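Local coordinates for protein FAD-binding oxidoreductase (Gulosibacter chungangensis, PDB 7PBG) that oxidises 4-ethylphenol, a 4-alkylphenol that it can dehydrogenate to the vinylphenol, using a covalently attached FAD, at residues Glu65-Ile70 against Glu183-Asp188; Leu255-Glu260 against Leu343-Ala348; Gly394-Ala399 against Asn480-Gln485. All coordinates share one frame; numbering follows the deposited sequence.

Interaction 1: residues Glu65-Ile70 against Glu183-Asp188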
loop_
_atom_site.group_PDB
_atom_site.type_symbol
_atom_site.label_atom_id
_atom_site.label_comp_id
_atom_site.label_asym_id
_atom_site.label_seq_id
_atom_site.Cartn_x
_atom_site.Cartn_y
_atom_site.Cartn_z
ATOM N N GLU A 65 17.121 13.420 17.543
ATOM C CA GLU A 65 18.409 13.122 18.224
ATOM C C GLU A 65 18.135 12.596 19.640
ATOM O O GLU A 65 18.843 11.656 20.095
ATOM C CB GLU A 65 19.301 14.361 18.256
ATOM C CG GLU A 65 20.681 14.059 18.814
ATOM C CD GLU A 65 21.681 15.200 18.675
ATOM O OE1 GLU A 65 21.318 16.249 18.099
ATOM O OE2 GLU A 65 22.828 15.027 19.124
ATOM N N ASP A 66 17.219 13.229 20.363
ATOM C CA ASP A 66 16.855 12.789 21.741
ATOM C C ASP A 66 16.394 11.328 21.645
ATOM O O ASP A 66 16.824 10.491 22.425
ATOM C CB ASP A 66 15.752 13.621 22.373
ATOM C CG ASP A 66 16.206 14.970 22.913
ATOM O OD1 ASP A 66 17.406 15.299 22.791
ATOM O OD2 ASP A 66 15.354 15.664 23.479
ATOM N N VAL A 67 15.475 11.036 20.744
ATOM C CA VAL A 67 15.023 9.621 20.543
ATOM C C VAL A 67 16.232 8.701 20.320
ATOM O O VAL A 67 16.307 7.602 20.948
ATOM C CB VAL A 67 13.971 9.508 19.424
ATOM C CG1 VAL A 67 13.586 8.052 19.212
ATOM C CG2 VAL A 67 12.750 10.303 19.763
ATOM N N GLN A 68 17.176 9.076 19.458
ATOM C CA GLN A 68 18.353 8.208 19.186
ATOM C C GLN A 68 19.122 7.929 20.484
ATOM O O GLN A 68 19.532 6.794 20.696
ATOM C CB GLN A 68 19.312 8.831 18.183
ATOM C CG GLN A 68 18.647 9.137 16.858
ATOM C CD GLN A 68 19.644 9.787 15.938
ATOM O OE1 GLN A 68 19.670 11.015 15.831
ATOM N NE2 GLN A 68 20.525 8.973 15.356
ATOM N N VAL A 69 19.400 8.964 21.262
ATOM C CA VAL A 69 20.245 8.813 22.476
ATOM C C VAL A 69 19.477 7.982 23.486
ATOM O O VAL A 69 20.115 7.137 24.144
ATOM C CB VAL A 69 20.755 10.143 23.073
ATOM C CG1 VAL A 69 19.669 11.076 23.489
ATOM C CG2 VAL A 69 21.701 9.907 24.255
ATOM N N ILE A 70 18.163 8.171 23.620
ATOM C CA ILE A 70 17.335 7.323 24.546
ATOM C C ILE A 70 17.418 5.846 24.124
ATOM O O ILE A 70 17.574 4.938 24.985
ATOM C CB ILE A 70 15.876 7.809 24.594
ATOM C CG1 ILE A 70 15.772 9.178 25.281
ATOM C CG2 ILE A 70 14.945 6.787 25.235
ATOM C CD1 ILE A 70 14.547 9.971 24.851
ATOM N N GLU A 183 10.404 9.161 8.720
ATOM C CA GLU A 183 11.703 9.099 9.408
ATOM C C GLU A 183 11.509 8.191 10.614
ATOM O O GLU A 183 10.528 8.393 11.378
ATOM C CB GLU A 183 12.171 10.501 9.808
ATOM C CG GLU A 183 13.549 10.503 10.462
ATOM C CD GLU A 183 14.044 11.911 10.767
ATOM O OE1 GLU A 183 13.618 12.462 11.775
ATOM O OE2 GLU A 183 14.801 12.477 9.963
ATOM N N VAL A 184 12.428 7.250 10.792
ATOM C CA VAL A 184 12.302 6.199 11.809
ATOM C C VAL A 184 13.641 6.083 12.514
ATOM O O VAL A 184 14.637 5.868 11.863
ATOM C CB VAL A 184 11.809 4.853 11.204
ATOM C CG1 VAL A 184 11.624 3.805 12.261
ATOM C CG2 VAL A 184 10.507 5.020 10.443
ATOM N N VAL A 185 13.616 6.113 13.834
ATOM C CA VAL A 185 14.805 5.714 14.639
ATOM C C VAL A 185 14.654 4.223 14.860
ATOM O O VAL A 185 13.687 3.777 15.478
ATOM C CB VAL A 185 14.899 6.513 15.941
ATOM C CG1 VAL A 185 16.053 5.987 16.779
ATOM C CG2 VAL A 185 15.012 7.986 15.655
ATOM N N LEU A 186 15.607 3.474 14.348
ATOM C CA LEU A 186 15.625 2.013 14.469
ATOM C C LEU A 186 16.116 1.653 15.876
ATOM O O LEU A 186 16.538 2.525 16.618
ATOM C CB LEU A 186 16.499 1.387 13.384
ATOM C CG LEU A 186 16.018 1.635 11.956
ATOM C CD1 LEU A 186 17.085 1.189 10.940
ATOM C CD2 LEU A 186 14.712 0.924 11.703
ATOM N N ALA A 187 16.037 0.386 16.205
ATOM C CA ALA A 187 16.223 -0.154 17.577
ATOM C C ALA A 187 17.679 -0.053 18.031
ATOM O O ALA A 187 17.863 -0.121 19.244
ATOM C CB ALA A 187 15.721 -1.579 17.650
ATOM N N ASP A 188 18.631 0.254 17.140
ATOM C CA ASP A 188 20.052 0.541 17.471
ATOM C C ASP A 188 20.326 2.042 17.517
ATOM O O ASP A 188 21.488 2.430 17.686
ATOM C CB ASP A 188 20.990 -0.152 16.481
ATOM C CG ASP A 188 20.971 0.411 15.068
ATOM O OD1 ASP A 188 19.958 1.056 14.678
ATOM O OD2 ASP A 188 21.969 0.177 14.365
#
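Val185 is the shared partner in this contact, meeting Val67 methyl to methyl and also lying against Gln68. CG1 of Val67 lies 3.8 Å from CG2 of Val185, and it is equally near the branch point, with Val67 CG1 also 3.8 Å from Val185 CB. Both valines turn CG1 away from their own backbone nitrogen (chi1 178° for Val67, 175° for Val185), so the same rotamer is used from the helix side and from the strand side. Both methyls of Val185 reach both helical residues; CG1 in addition comes 4.0 Å from Gln68 CA, and CG2 lies 4.0 Å from Gln68 CG.

This is helix-on-sheet packing within the FAD-binding domain of the PCMH type. Helix 64-77 rests on strand 179-186, and the backbones come nearest between Gln68 CA and Val185 CA, 6.3 Å apart. Ile227 and Thr229 of the adjacent strand 226-237 continue the floor, touching Val67 and Val185 respectively.

An alanine at Val185 would lack both methyls, and is likely to open a gap beneath Val67 CG1 and the CG methylene of Gln68.

Gln68 crosses the valine at about a right angle and offers it only the aliphatic part of its chain. With CG opposite the carbonyl carbon (chi1 -58°) and the chain extended beyond, the amide is carried past the valine, where NE2 is hydrogen-bonded to the carbonyl oxygen of Gly189. Glu183, on the same strand, forms a salt bridge with Arg193 and is hydrogen-bonded to Thr64 at the start of the helix.

Interaction 2: residues Leu255-Glu260 against Leu343-Ala348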
loop_
_atom_site.group_PDB
_atom_site.type_symbol
_atom_site.label_atom_id
_atom_site.label_comp_id
_atom_site.label_asym_id
_atom_site.label_seq_id
_atom_site.Cartn_x
_atom_site.Cartn_y
_atom_site.Cartn_z
ATOM N N LEU A 255 -30.393 -5.663 8.448
ATOM C CA LEU A 255 -28.939 -5.611 8.222
ATOM C C LEU A 255 -28.527 -6.407 6.984
ATOM O O LEU A 255 -27.716 -5.893 6.206
ATOM C CB LEU A 255 -28.190 -6.066 9.476
ATOM C CG LEU A 255 -26.673 -6.069 9.379
ATOM C CD1 LEU A 255 -26.112 -4.657 9.213
ATOM C CD2 LEU A 255 -26.073 -6.724 10.615
ATOM N N PRO A 256 -28.972 -7.671 6.730
ATOM C CA PRO A 256 -28.508 -8.350 5.528
ATOM C C PRO A 256 -28.768 -7.570 4.238
ATOM O O PRO A 256 -27.845 -7.374 3.439
ATOM C CB PRO A 256 -29.263 -9.688 5.531
ATOM C CG PRO A 256 -29.549 -9.917 6.962
ATOM C CD PRO A 256 -29.828 -8.541 7.563
ATOM N N ALA A 257 -29.986 -7.075 4.044
ATOM C CA ALA A 257 -30.268 -6.317 2.826
ATOM C C ALA A 257 -29.426 -5.032 2.765
ATOM O O ALA A 257 -29.103 -4.559 1.627
ATOM C CB ALA A 257 -31.722 -6.006 2.722
ATOM N N ILE A 258 -29.225 -4.388 3.909
ATOM C CA ILE A 258 -28.405 -3.164 3.919
ATOM C C ILE A 258 -27.013 -3.498 3.373
ATOM O O ILE A 258 -26.524 -2.797 2.512
ATOM C CB ILE A 258 -28.310 -2.529 5.294
ATOM C CG1 ILE A 258 -29.685 -2.080 5.813
ATOM C CG2 ILE A 258 -27.251 -1.437 5.253
ATOM C CD1 ILE A 258 -29.703 -1.754 7.317
ATOM N N MET A 259 -26.387 -4.571 3.871
ATOM C CA MET A 259 -25.003 -4.858 3.505
ATOM C C MET A 259 -24.977 -5.293 2.024
ATOM O O MET A 259 -24.085 -4.859 1.307
ATOM C CB MET A 259 -24.393 -5.936 4.411
ATOM C CG MET A 259 -24.359 -5.601 5.868
ATOM S SD MET A 259 -23.775 -3.951 6.314
ATOM C CE MET A 259 -22.100 -4.084 5.694
ATOM N N GLU A 260 -25.958 -6.096 1.572
ATOM C CA GLU A 260 -25.951 -6.622 0.203
ATOM C C GLU A 260 -26.290 -5.482 -0.762
ATOM O O GLU A 260 -25.848 -5.566 -1.899
ATOM C CB GLU A 260 -26.884 -7.807 0.073
ATOM C CG GLU A 260 -26.368 -9.016 0.809
ATOM C CD GLU A 260 -25.169 -9.729 0.204
ATOM O OE1 GLU A 260 -24.838 -9.468 -0.969
ATOM O OE2 GLU A 260 -24.602 -10.595 0.887
ATOM N N LEU A 343 -34.006 2.708 -0.599
ATOM C CA LEU A 343 -35.434 2.953 -0.293
ATOM C C LEU A 343 -36.277 1.787 -0.802
ATOM O O LEU A 343 -37.450 1.759 -0.406
ATOM C CB LEU A 343 -35.947 4.279 -0.850
ATOM C CG LEU A 343 -35.505 5.566 -0.150
ATOM C CD1 LEU A 343 -36.268 6.724 -0.739
ATOM C CD2 LEU A 343 -35.683 5.543 1.338
ATOM N N GLN A 344 -35.698 0.838 -1.538
ATOM C CA GLN A 344 -36.417 -0.427 -1.851
ATOM C C GLN A 344 -36.519 -1.336 -0.624
ATOM O O GLN A 344 -37.263 -2.331 -0.704
ATOM C CB GLN A 344 -35.780 -1.174 -3.003
ATOM C CG GLN A 344 -35.888 -0.437 -4.317
ATOM C CD GLN A 344 -35.704 -1.430 -5.427
ATOM O OE1 GLN A 344 -34.674 -2.082 -5.468
ATOM N NE2 GLN A 344 -36.693 -1.569 -6.306
ATOM N N ILE A 345 -35.752 -1.076 0.434
ATOM C CA ILE A 345 -35.924 -1.801 1.719
ATOM C C ILE A 345 -37.151 -1.237 2.403
ATOM O O ILE A 345 -37.174 -0.057 2.736
ATOM C CB ILE A 345 -34.661 -1.742 2.573
ATOM C CG1 ILE A 345 -33.500 -2.341 1.776
ATOM C CG2 ILE A 345 -34.884 -2.427 3.913
ATOM C CD1 ILE A 345 -32.138 -2.249 2.461
ATOM N N PRO A 346 -38.195 -2.059 2.632
ATOM C CA PRO A 346 -39.432 -1.535 3.198
ATOM C C PRO A 346 -39.186 -0.753 4.489
ATOM O O PRO A 346 -38.439 -1.181 5.364
ATOM C CB PRO A 346 -40.298 -2.765 3.437
ATOM C CG PRO A 346 -39.777 -3.785 2.414
ATOM C CD PRO A 346 -38.292 -3.494 2.276
ATOM N N GLY A 347 -39.795 0.412 4.572
ATOM C CA GLY A 347 -39.702 1.243 5.782
ATOM C C GLY A 347 -38.489 2.164 5.827
ATOM O O GLY A 347 -38.462 3.014 6.739
ATOM N N ALA A 348 -37.529 2.032 4.915
ATOM C CA ALA A 348 -36.312 2.884 4.898
ATOM C C ALA A 348 -36.714 4.331 4.659
ATOM O O ALA A 348 -37.694 4.594 3.942
ATOM C CB ALA A 348 -35.324 2.458 3.850
#
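Ile345 sets CG1 opposite its carbonyl carbon (chi1 -58°) and then runs straight on to CD1 (chi2 175°), a pair of torsions that extends the delta methyl toward Ala257 and Ile258 on the facing helix. Ile258 has nearly the same first torsion (chi1 -62°), which swings its CG1 to the side of its own backbone nitrogen, the side on which the incoming methyl arrives. The two isoleucine side chains cross at about a right angle.

The distances identify CD1 of Ile345 as the atom that does the touching. It is 3.8 Å from CB of Ala257. On the neighbouring residue it approaches the backbone first, with Ile345 CD1 3.9 Å from Ile258 N, and the side chain a little less closely, with Ile345 CD1 4.2 Å from Ile258 CG1. Behind the methyl, CG1 of Ile345 is itself 4.2 Å from Ala257 CB, so the alanine meets the last two carbons of the chain.

Topologically, the contact joins the first turns of helix 255-266 to the link between helix 328-342 and strand 349-352, an outermost strand of the large antiparallel sheet that helix 255-266 also packs against. Phe249, from strand 241-249 of that sheet, touches both isoleucines from the sheet side and so joins the two segments. The link closes with a type II beta turn from Ile345 to Ala348, in which Ala348 N is hydrogen-bonded to Ile345 O at 3.0 Å. Gly347 takes its third position with a positive phi, where a beta carbon would collide with the carbonyl oxygen of Pro346, which by itself explains the glycine. On the inner side of Ile258, Trp318 and Val320 of strand 318-326 continue the apolar packing, whereas Ala257 lies at the exposed margin of the contact.

Interaction 3: residues Gly394-Ala399 against Asn480-Gln485. With FAD (flavin-adenine dinucleotide), chain C.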
loop_
_atom_site.group_PDB
_atom_site.type_symbol
_atom_site.label_atom_id
_atom_site.label_comp_id
_atom_site.label_asym_id
_atom_site.label_seq_id
_atom_site.Cartn_x
_atom_site.Cartn_y
_atom_site.Cartn_z
ATOM N N GLY A 394 -16.154 2.828 29.154
ATOM C CA GLY A 394 -15.057 2.770 28.194
ATOM C C GLY A 394 -15.252 1.553 27.323
ATOM O O GLY A 394 -16.234 0.811 27.551
ATOM N N HIS A 395 -14.366 1.392 26.356
ATOM C CA HIS A 395 -14.486 0.316 25.352
ATOM C C HIS A 395 -13.222 -0.504 25.241
ATOM O O HIS A 395 -12.193 -0.168 25.837
ATOM C CB HIS A 395 -14.995 0.945 24.039
ATOM C CG HIS A 395 -14.129 2.022 23.517
ATOM N ND1 HIS A 395 -12.775 1.888 23.311
ATOM C CD2 HIS A 395 -14.450 3.254 23.091
ATOM C CE1 HIS A 395 -12.289 3.034 22.897
ATOM N NE2 HIS A 395 -13.302 3.853 22.662
ATOM N N PHE A 396 -13.363 -1.576 24.459
ATOM C CA PHE A 396 -12.392 -2.677 24.319
ATOM C C PHE A 396 -12.769 -3.412 23.052
ATOM O O PHE A 396 -13.663 -4.221 23.090
ATOM C CB PHE A 396 -12.460 -3.502 25.599
ATOM C CG PHE A 396 -11.472 -4.629 25.750
ATOM C CD1 PHE A 396 -10.167 -4.373 26.100
ATOM C CD2 PHE A 396 -11.853 -5.951 25.534
ATOM C CE1 PHE A 396 -9.253 -5.401 26.261
ATOM C CE2 PHE A 396 -10.947 -6.976 25.706
ATOM C CZ PHE A 396 -9.652 -6.711 26.069
ATOM N N PHE A 397 -12.105 -3.085 21.936
ATOM C CA PHE A 397 -12.644 -3.383 20.594
ATOM C C PHE A 397 -12.488 -4.871 20.258
ATOM O O PHE A 397 -11.429 -5.436 20.481
ATOM C CB PHE A 397 -11.962 -2.537 19.514
ATOM C CG PHE A 397 -12.416 -1.113 19.523
ATOM C CD1 PHE A 397 -13.676 -0.761 19.050
ATOM C CD2 PHE A 397 -11.570 -0.119 19.968
ATOM C CE1 PHE A 397 -14.107 0.555 19.106
ATOM C CE2 PHE A 397 -11.984 1.208 20.000
ATOM C CZ PHE A 397 -13.252 1.539 19.538
ATOM N N TYR A 398 -13.537 -5.431 19.707
ATOM C CA TYR A 398 -13.515 -6.686 18.903
ATOM C C TYR A 398 -13.890 -6.294 17.487
ATOM O O TYR A 398 -15.075 -6.003 17.246
ATOM C CB TYR A 398 -14.493 -7.690 19.474
ATOM C CG TYR A 398 -14.717 -8.910 18.612
ATOM C CD1 TYR A 398 -13.705 -9.830 18.424
ATOM C CD2 TYR A 398 -15.932 -9.128 17.990
ATOM C CE1 TYR A 398 -13.877 -10.916 17.590
ATOM C CE2 TYR A 398 -16.134 -10.252 17.203
ATOM C CZ TYR A 398 -15.093 -11.132 16.982
ATOM O OH TYR A 398 -15.244 -12.235 16.189
ATOM N N ALA A 399 -12.933 -6.302 16.557
ATOM C CA ALA A 399 -13.209 -5.775 15.194
ATOM C C ALA A 399 -12.718 -6.737 14.116
ATOM O O ALA A 399 -11.692 -6.488 13.501
ATOM C CB ALA A 399 -12.599 -4.428 15.068
ATOM N N ASN A 480 -3.408 -4.681 23.827
ATOM C CA ASN A 480 -2.232 -5.340 24.464
ATOM C C ASN A 480 -2.620 -6.702 25.058
ATOM O O ASN A 480 -1.911 -7.701 24.792
ATOM C CB ASN A 480 -1.650 -4.525 25.613
ATOM C CG ASN A 480 -1.130 -3.170 25.202
ATOM O OD1 ASN A 480 -1.086 -2.849 24.002
ATOM N ND2 ASN A 480 -0.692 -2.390 26.180
ATOM N N VAL A 481 -3.682 -6.772 25.865
ATOM C CA VAL A 481 -3.961 -8.013 26.651
ATOM C C VAL A 481 -4.410 -9.131 25.719
ATOM O O VAL A 481 -4.352 -10.291 26.104
ATOM C CB VAL A 481 -4.974 -7.722 27.768
ATOM C CG1 VAL A 481 -6.378 -7.498 27.214
ATOM C CG2 VAL A 481 -4.948 -8.807 28.821
ATOM N N LEU A 482 -4.915 -8.794 24.530
ATOM C CA LEU A 482 -5.444 -9.774 23.537
ATOM C C LEU A 482 -4.389 -10.216 22.521
ATOM O O LEU A 482 -4.688 -11.148 21.711
ATOM C CB LEU A 482 -6.598 -9.144 22.752
ATOM C CG LEU A 482 -7.818 -8.721 23.551
ATOM C CD1 LEU A 482 -8.846 -8.026 22.632
ATOM C CD2 LEU A 482 -8.435 -9.884 24.341
ATOM N N ALA A 483 -3.222 -9.567 22.491
ATOM C CA ALA A 483 -2.229 -9.700 21.387
ATOM C C ALA A 483 -1.867 -11.176 21.180
ATOM O O ALA A 483 -1.883 -11.656 20.077
ATOM C CB ALA A 483 -1.007 -8.886 21.707
ATOM N N ASP A 484 -1.565 -11.893 22.245
ATOM C CA ASP A 484 -1.050 -13.261 22.040
ATOM C C ASP A 484 -2.175 -14.133 21.506
ATOM O O ASP A 484 -1.935 -15.018 20.610
ATOM C CB ASP A 484 -0.469 -13.848 23.326
ATOM C CG ASP A 484 0.982 -13.460 23.562
ATOM O OD1 ASP A 484 1.677 -12.999 22.606
ATOM O OD2 ASP A 484 1.418 -13.619 24.709
ATOM N N GLN A 485 -3.376 -13.986 22.079
ATOM C CA GLN A 485 -4.520 -14.810 21.642
ATOM C C GLN A 485 -4.783 -14.525 20.153
ATOM O O GLN A 485 -4.973 -15.458 19.335
ATOM C CB GLN A 485 -5.789 -14.550 22.449
ATOM C CG GLN A 485 -6.945 -15.415 21.982
ATOM C CD GLN A 485 -8.246 -15.151 22.710
ATOM O OE1 GLN A 485 -8.350 -14.231 23.544
ATOM N NE2 GLN A 485 -9.281 -15.873 22.312
HETATM P PA FAD C . -0.930 6.471 19.577
HETATM O O1A FAD C . -1.500 5.954 20.858
HETATM O O2A FAD C . 0.066 7.603 19.636
HETATM O O5B FAD C . -0.247 5.271 18.834
HETATM C C5B FAD C . -0.870 3.998 18.731
HETATM C C4B FAD C . 0.221 2.962 18.620
HETATM O O4B FAD C . 0.982 3.147 17.391
HETATM C C3B FAD C . 1.290 2.987 19.724
HETATM O O3B FAD C . 0.848 2.296 20.890
HETATM C C2B FAD C . 2.513 2.388 19.012
HETATM O O2B FAD C . 2.406 0.977 19.006
HETATM C C1B FAD C . 2.373 2.986 17.616
HETATM N N9A FAD C . 3.012 4.264 17.441
HETATM C C8A FAD C . 2.400 5.476 17.484
HETATM N N7A FAD C . 3.230 6.454 17.267
HETATM C C5A FAD C . 4.462 5.860 17.136
HETATM C C6A FAD C . 5.727 6.378 16.842
HETATM N N6A FAD C . 5.972 7.689 16.723
HETATM N N1A FAD C . 6.748 5.495 16.761
HETATM C C2A FAD C . 6.481 4.170 16.888
HETATM N N3A FAD C . 5.322 3.570 17.129
HETATM C C4A FAD C . 4.340 4.488 17.245
HETATM N N1 FAD C . -9.635 4.383 15.620
HETATM C C2 FAD C . -9.672 4.533 14.308
HETATM O O2 FAD C . -8.672 4.258 13.597
HETATM N N3 FAD C . -10.744 5.066 13.691
HETATM C C4 FAD C . -11.888 5.399 14.358
HETATM O O4 FAD C . -12.821 5.955 13.746
HETATM C C4X FAD C . -11.914 5.215 15.728
HETATM N N5 FAD C . -13.015 5.518 16.362
HETATM C C5X FAD C . -13.006 5.337 17.724
HETATM C C6 FAD C . -14.167 5.680 18.432
HETATM C C7 FAD C . -14.234 5.586 19.809
HETATM C C7M FAD C . -15.506 5.985 20.528
HETATM C C8 FAD C . -13.090 5.143 20.508
HETATM C C8M FAD C . -13.114 5.024 22.002
HETATM C C9 FAD C . -11.954 4.770 19.820
HETATM C C9A FAD C . -11.868 4.870 18.418
HETATM N N10 FAD C . -10.718 4.560 17.699
HETATM C C10 FAD C . -10.700 4.736 16.323
HETATM C "C1'" FAD C . -9.458 4.144 18.369
HETATM C "C2'" FAD C . -8.543 5.324 18.735
HETATM O "O2'" FAD C . -9.314 6.433 19.310
HETATM C "C3'" FAD C . -7.758 5.938 17.557
HETATM O "O3'" FAD C . -7.241 4.921 16.735
HETATM C "C4'" FAD C . -6.612 6.882 17.945
HETATM O "O4'" FAD C . -6.333 7.786 16.865
HETATM C "C5'" FAD C . -5.372 6.111 18.309
HETATM O "O5'" FAD C . -4.585 6.799 19.290
HETATM P P FAD C . -3.411 7.795 18.869
HETATM O O1P FAD C . -3.129 8.701 20.030
HETATM O O2P FAD C . -3.826 8.413 17.572
HETATM O O3P FAD C . -2.157 6.837 18.608
#
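NE2 of His395 is covalently bonded to the flavin methyl carbon, with His395 NE2 1.4 Å from FAD C8M, and this carbon lies at the edge of the imidazole, near its plane. Phe397 covers one face of that imidazole, its CZ standing 3.7 Å above the centre of the His395 ring. The same phenyl points its edge at the dimethylbenzene end of the cofactor, with Phe397 CZ 3.5 Å from FAD C9, and its ring is also stacked with Tyr92.

Phe396, between these two residues, turns to segment 480-485 instead. Its CG is placed opposite the backbone nitrogen (chi1 -175°), which carries the ring out to the apolar pair Val481 and Leu482. CG1 of Val481 meets the ring edge in its plane, 3.6 Å from Phe396 CZ. The Leu482 and Phe396 side chains point towards each other, and Leu482 CG, 3.7 Å from Phe396 CZ, lies oblique to the ring, with both leucine methyls also within contact of it.

The bond from a histidine to the flavin 8-alpha carbon is characteristic of the histidyl-FAD members of the vanillyl-alcohol oxidase family.

In the fold
The three contacts follow one another along the chain without overlap and do not touch. Interaction 1 lies in the FAD-binding domain, where the side chain of Val67 is about 8 Å from the bound cofactor; interaction 3 reaches the cofactor's other end, at the flavin ring. Their centres are about 29 Å apart, and the extended dinucleotide spans much of that interval, its adenine on the side of interaction 1. Interaction 2 is remote from the annotated sites, its centre about 52 Å from that of interaction 1 across the chain's centre. Interactions 2 and 3 approach to about 12 Å between nearest atoms, and strand 393-402 belongs to the same large antiparallel sheet that helix 255-266 packs against.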